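Local coordinates for protein gamma-glutamyltranspeptidase (Streptomyces lincolnensis, PDB 6J3A) that probably cleaves or transfers gamma-glutamyl groups, as a member of the Ntn-hydrolase superfamily, at residues 261-270 with 280-289. Numbering follows the deposited sequence.
Sequences ATYDWNGWTV and PVLLQQLALL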
loop_
_atom_site.group_PDB
_atom_site.type_symbol
_atom_site.label_atom_id
_atom_site.label_comp_id
_atom_site.label_asym_id
_atom_site.label_seq_id
_atom_site.Cartn_x
_atom_site.Cartn_y
_atom_site.Cartn_z
ATOM N N ALA A 261 27.546 5.128 14.818
ATOM C CA ALA A 261 27.738 6.529 15.164
ATOM C C ALA A 261 26.380 7.034 15.623
ATOM O O ALA A 261 25.362 6.703 15.028
ATOM C CB ALA A 261 28.233 7.312 13.959
ATOM N N THR A 262 26.366 7.798 16.707
ATOM C CA THR A 262 25.114 8.225 17.338
ATOM C C THR A 262 25.180 9.674 17.760
ATOM O O THR A 262 26.244 10.207 18.024
ATOM C CB THR A 262 24.811 7.439 18.616
ATOM O OG1 THR A 262 25.821 7.741 19.585
ATOM C CG2 THR A 262 24.761 5.928 18.361
ATOM N N TYR A 263 24.017 10.296 17.850
ATOM C CA TYR A 263 23.915 11.658 18.325
ATOM C C TYR A 263 22.558 11.880 18.995
ATOM O O TYR A 263 21.511 11.578 18.427
ATOM C CB TYR A 263 24.120 12.639 17.182
ATOM C CG TYR A 263 24.217 14.060 17.652
ATOM C CD1 TYR A 263 25.308 14.485 18.408
ATOM C CD2 TYR A 263 23.211 14.987 17.361
ATOM C CE1 TYR A 263 25.401 15.793 18.863
ATOM C CE2 TYR A 263 23.299 16.301 17.800
ATOM C CZ TYR A 263 24.393 16.697 18.553
ATOM O OH TYR A 263 24.489 17.992 18.992
ATOM N N ASP A 264 22.610 12.406 20.216
ATOM C CA ASP A 264 21.432 12.755 20.991
ATOM C C ASP A 264 20.911 14.151 20.616
ATOM O O ASP A 264 21.651 15.137 20.650
ATOM C CB ASP A 264 21.765 12.672 22.476
ATOM C CG ASP A 264 21.993 11.228 22.950
ATOM O OD1 ASP A 264 21.926 10.274 22.138
ATOM O OD2 ASP A 264 22.242 11.041 24.157
ATOM N N TRP A 265 19.635 14.212 20.240
ATOM C CA TRP A 265 18.983 15.472 19.889
ATOM C C TRP A 265 17.522 15.487 20.342
ATOM O O TRP A 265 16.721 14.661 19.903
ATOM C CB TRP A 265 19.065 15.725 18.378
ATOM C CG TRP A 265 18.295 16.941 17.932
ATOM C CD1 TRP A 265 18.718 18.249 17.951
ATOM C CD2 TRP A 265 16.957 16.963 17.417
ATOM N NE1 TRP A 265 17.724 19.080 17.466
ATOM C CE2 TRP A 265 16.633 18.314 17.139
ATOM C CE3 TRP A 265 15.995 15.971 17.171
ATOM C CZ2 TRP A 265 15.392 18.692 16.621
ATOM C CZ3 TRP A 265 14.766 16.346 16.662
ATOM C CH2 TRP A 265 14.474 17.695 16.388
ATOM N N ASN A 266 17.194 16.438 21.223
ATOM C CA ASN A 266 15.802 16.774 21.574
ATOM C C ASN A 266 14.960 15.554 22.008
ATOM O O ASN A 266 13.829 15.362 21.551
ATOM C CB ASN A 266 15.158 17.498 20.387
ATOM C CG ASN A 266 13.743 17.948 20.670
ATOM O OD1 ASN A 266 13.497 18.688 21.620
ATOM N ND2 ASN A 266 12.800 17.493 19.849
ATOM N N GLY A 267 15.537 14.718 22.867
ATOM C CA GLY A 267 14.865 13.509 23.362
ATOM C C GLY A 267 15.120 12.249 22.555
ATOM O O GLY A 267 14.872 11.133 23.045
ATOM N N TRP A 268 15.593 12.426 21.317
ATOM C CA TRP A 268 15.915 11.327 20.409
ATOM C C TRP A 268 17.413 11.048 20.345
ATOM O O TRP A 268 18.240 11.916 20.634
ATOM C CB TRP A 268 15.463 11.613 18.969
ATOM C CG TRP A 268 14.051 12.047 18.769
ATOM C CD1 TRP A 268 13.543 13.289 18.998
ATOM C CD2 TRP A 268 12.976 11.268 18.223
ATOM N NE1 TRP A 268 12.212 13.327 18.662
ATOM C CE2 TRP A 268 11.840 12.100 18.180
ATOM C CE3 TRP A 268 12.859 9.945 17.789
ATOM C CZ2 TRP A 268 10.600 11.651 17.724
ATOM C CZ3 TRP A 268 11.628 9.502 17.330
ATOM C CH2 TRP A 268 10.515 10.352 17.301
ATOM N N THR A 269 17.730 9.823 19.939
ATOM C CA THR A 269 19.063 9.435 19.508
ATOM C C THR A 269 18.924 8.896 18.098
ATOM O O THR A 269 18.124 8.000 17.866
ATOM C CB THR A 269 19.647 8.314 20.383
ATOM O OG1 THR A 269 19.590 8.705 21.759
ATOM C CG2 THR A 269 21.099 7.994 19.985
ATOM N N VAL A 270 19.702 9.427 17.164
ATOM C CA VAL A 270 19.755 8.877 15.812
ATOM C C VAL A 270 21.001 8.010 15.682
ATOM O O VAL A 270 22.078 8.432 16.073
ATOM C CB VAL A 270 19.785 9.972 14.753
ATOM C CG1 VAL A 270 19.680 9.344 13.371
ATOM C CG2 VAL A 270 18.631 10.942 14.972
ATOM N N PRO A 280 27.321 9.745 9.265
ATOM C CA PRO A 280 27.513 10.826 10.221
ATOM C C PRO A 280 27.162 12.247 9.775
ATOM O O PRO A 280 26.992 13.106 10.637
ATOM C CB PRO A 280 28.992 10.712 10.547
ATOM C CG PRO A 280 29.255 9.249 10.456
ATOM C CD PRO A 280 28.496 8.856 9.228
ATOM N N VAL A 281 27.026 12.492 8.472
ATOM C CA VAL A 281 26.685 13.826 7.980
ATOM C C VAL A 281 25.269 14.264 8.388
ATOM O O VAL A 281 25.003 15.467 8.509
ATOM C CB VAL A 281 26.906 13.948 6.451
ATOM C CG1 VAL A 281 25.697 13.483 5.644
ATOM C CG2 VAL A 281 27.250 15.383 6.082
ATOM N N LEU A 282 24.373 13.289 8.586
ATOM C CA LEU A 282 23.043 13.534 9.172
ATOM C C LEU A 282 23.204 14.022 10.613
ATOM O O LEU A 282 22.623 15.037 11.012
ATOM C CB LEU A 282 22.176 12.257 9.137
ATOM C CG LEU A 282 20.655 12.442 9.359
ATOM C CD1 LEU A 282 19.835 11.351 8.671
ATOM C CD2 LEU A 282 20.270 12.531 10.839
ATOM N N LEU A 283 24.011 13.286 11.375
ATOM C CA LEU A 283 24.305 13.621 12.761
ATOM C C LEU A 283 24.941 15.028 12.873
ATOM O O LEU A 283 24.570 15.806 13.748
ATOM C CB LEU A 283 25.191 12.538 13.407
ATOM C CG LEU A 283 24.770 11.057 13.301
ATOM C CD1 LEU A 283 25.733 10.097 13.988
ATOM C CD2 LEU A 283 23.398 10.871 13.901
ATOM N N GLN A 284 25.863 15.359 11.970
ATOM C CA GLN A 284 26.479 16.701 11.942
ATOM C C GLN A 284 25.463 17.799 11.666
ATOM O O GLN A 284 25.559 18.893 12.214
ATOM C CB GLN A 284 27.610 16.776 10.911
ATOM C CG GLN A 284 28.914 16.151 11.392
ATOM C CD GLN A 284 30.144 16.686 10.696
ATOM O OE1 GLN A 284 30.925 15.916 10.145
ATOM N NE2 GLN A 284 30.327 18.010 10.717
ATOM N N GLN A 285 24.487 17.498 10.821
ATOM C CA GLN A 285 23.401 18.438 10.554
ATOM C C GLN A 285 22.538 18.723 11.790
ATOM O O GLN A 285 22.086 19.854 11.986
ATOM C CB GLN A 285 22.544 17.944 9.394
ATOM C CG GLN A 285 23.222 18.116 8.043
ATOM C CD GLN A 285 22.449 17.443 6.925
ATOM O OE1 GLN A 285 21.551 18.036 6.342
ATOM N NE2 GLN A 285 22.796 16.200 6.628
ATOM N N LEU A 286 22.340 17.694 12.613
ATOM C CA LEU A 286 21.572 17.796 13.856
ATOM C C LEU A 286 22.328 18.583 14.911
ATOM O O LEU A 286 21.745 19.426 15.604
ATOM C CB LEU A 286 21.276 16.401 14.418
ATOM C CG LEU A 286 20.254 15.543 13.689
ATOM C CD1 LEU A 286 20.246 14.143 14.278
ATOM C CD2 LEU A 286 18.874 16.159 13.791
ATOM N N ALA A 287 23.621 18.279 15.039
ATOM C CA ALA A 287 24.521 19.031 15.917
ATOM C C ALA A 287 24.642 20.521 15.569
ATOM O O ALA A 287 24.901 21.347 16.435
ATOM C CB ALA A 287 25.891 18.394 15.918
ATOM N N LEU A 288 24.448 20.849 14.303
ATOM C CA LEU A 288 24.486 22.242 13.843
ATOM C C LEU A 288 23.303 23.075 14.297
ATOM O O LEU A 288 23.411 24.298 14.397
ATOM C CB LEU A 288 24.576 22.301 12.304
ATOM C CG LEU A 288 25.859 22.750 11.587
ATOM C CD1 LEU A 288 27.076 22.877 12.476
ATOM C CD2 LEU A 288 26.165 21.809 10.429
ATOM N N LEU A 289 22.182 22.422 14.571
ATOM C CA LEU A 289 20.937 23.133 14.790
ATOM C C LEU A 289 20.952 23.911 16.102
ATOM O O LEU A 289 21.522 23.444 17.080
ATOM C CB LEU A 289 19.770 22.147 14.787
ATOM C CG LEU A 289 19.548 21.381 13.476
ATOM C CD1 LEU A 289 18.590 20.216 13.697
ATOM C CD2 LEU A 289 19.053 22.294 12.359
#
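Y263 and L286 meet where helix 280-288 lies over a beta hairpin, strands 261-265 and 268-270 joined by a type I' turn from W265 to W268. Helices packed against the sheets of an antiparallel core are the layered design of the Ntn-hydrolase fold, and W265 and V270 also touch helix 506-519, at L515 and F514. The helix runs nearly along strand 261-265, at 20° with the axes 8.5 Å apart, which lets A261, Y263 and W265 each meet it in turn. With CG anti to the backbone N (chi1 -172°), Y263 extends its ring along the helix: CD2 lies 3.8 Å from L286 CB, and OH reaches A287, 3.2 Å from its CA. A287 suits the spot because its lone methyl lets the phenol lie close to the helix backbone, with CZ 3.5 Å from A287 CB. A leucine in place of Y263 would probably stop short of A287 and open a gap beside its CA and CB, where the far half of the phenol now lies. L283 spreads its two methyls over the strands, CD1 against A261 CB and CD2 against both Y263 CB and V270 CB. Beta-branched V270 also divides its methyls: CG1 meets L282 CD2, while CG2 touches L286 CD1 at 3.7 Å, the valine and L286 crossing at about a right angle. Farther along, the broad indole of W265 suits the span between turn and helix. N266 CB sits over the centre of one face, 3.4 Å above the plane, and L286 CD2 covers the opposite face nearer its rim. Just past the helix, L289 sets CD1 4.0 Å from W265 NE1.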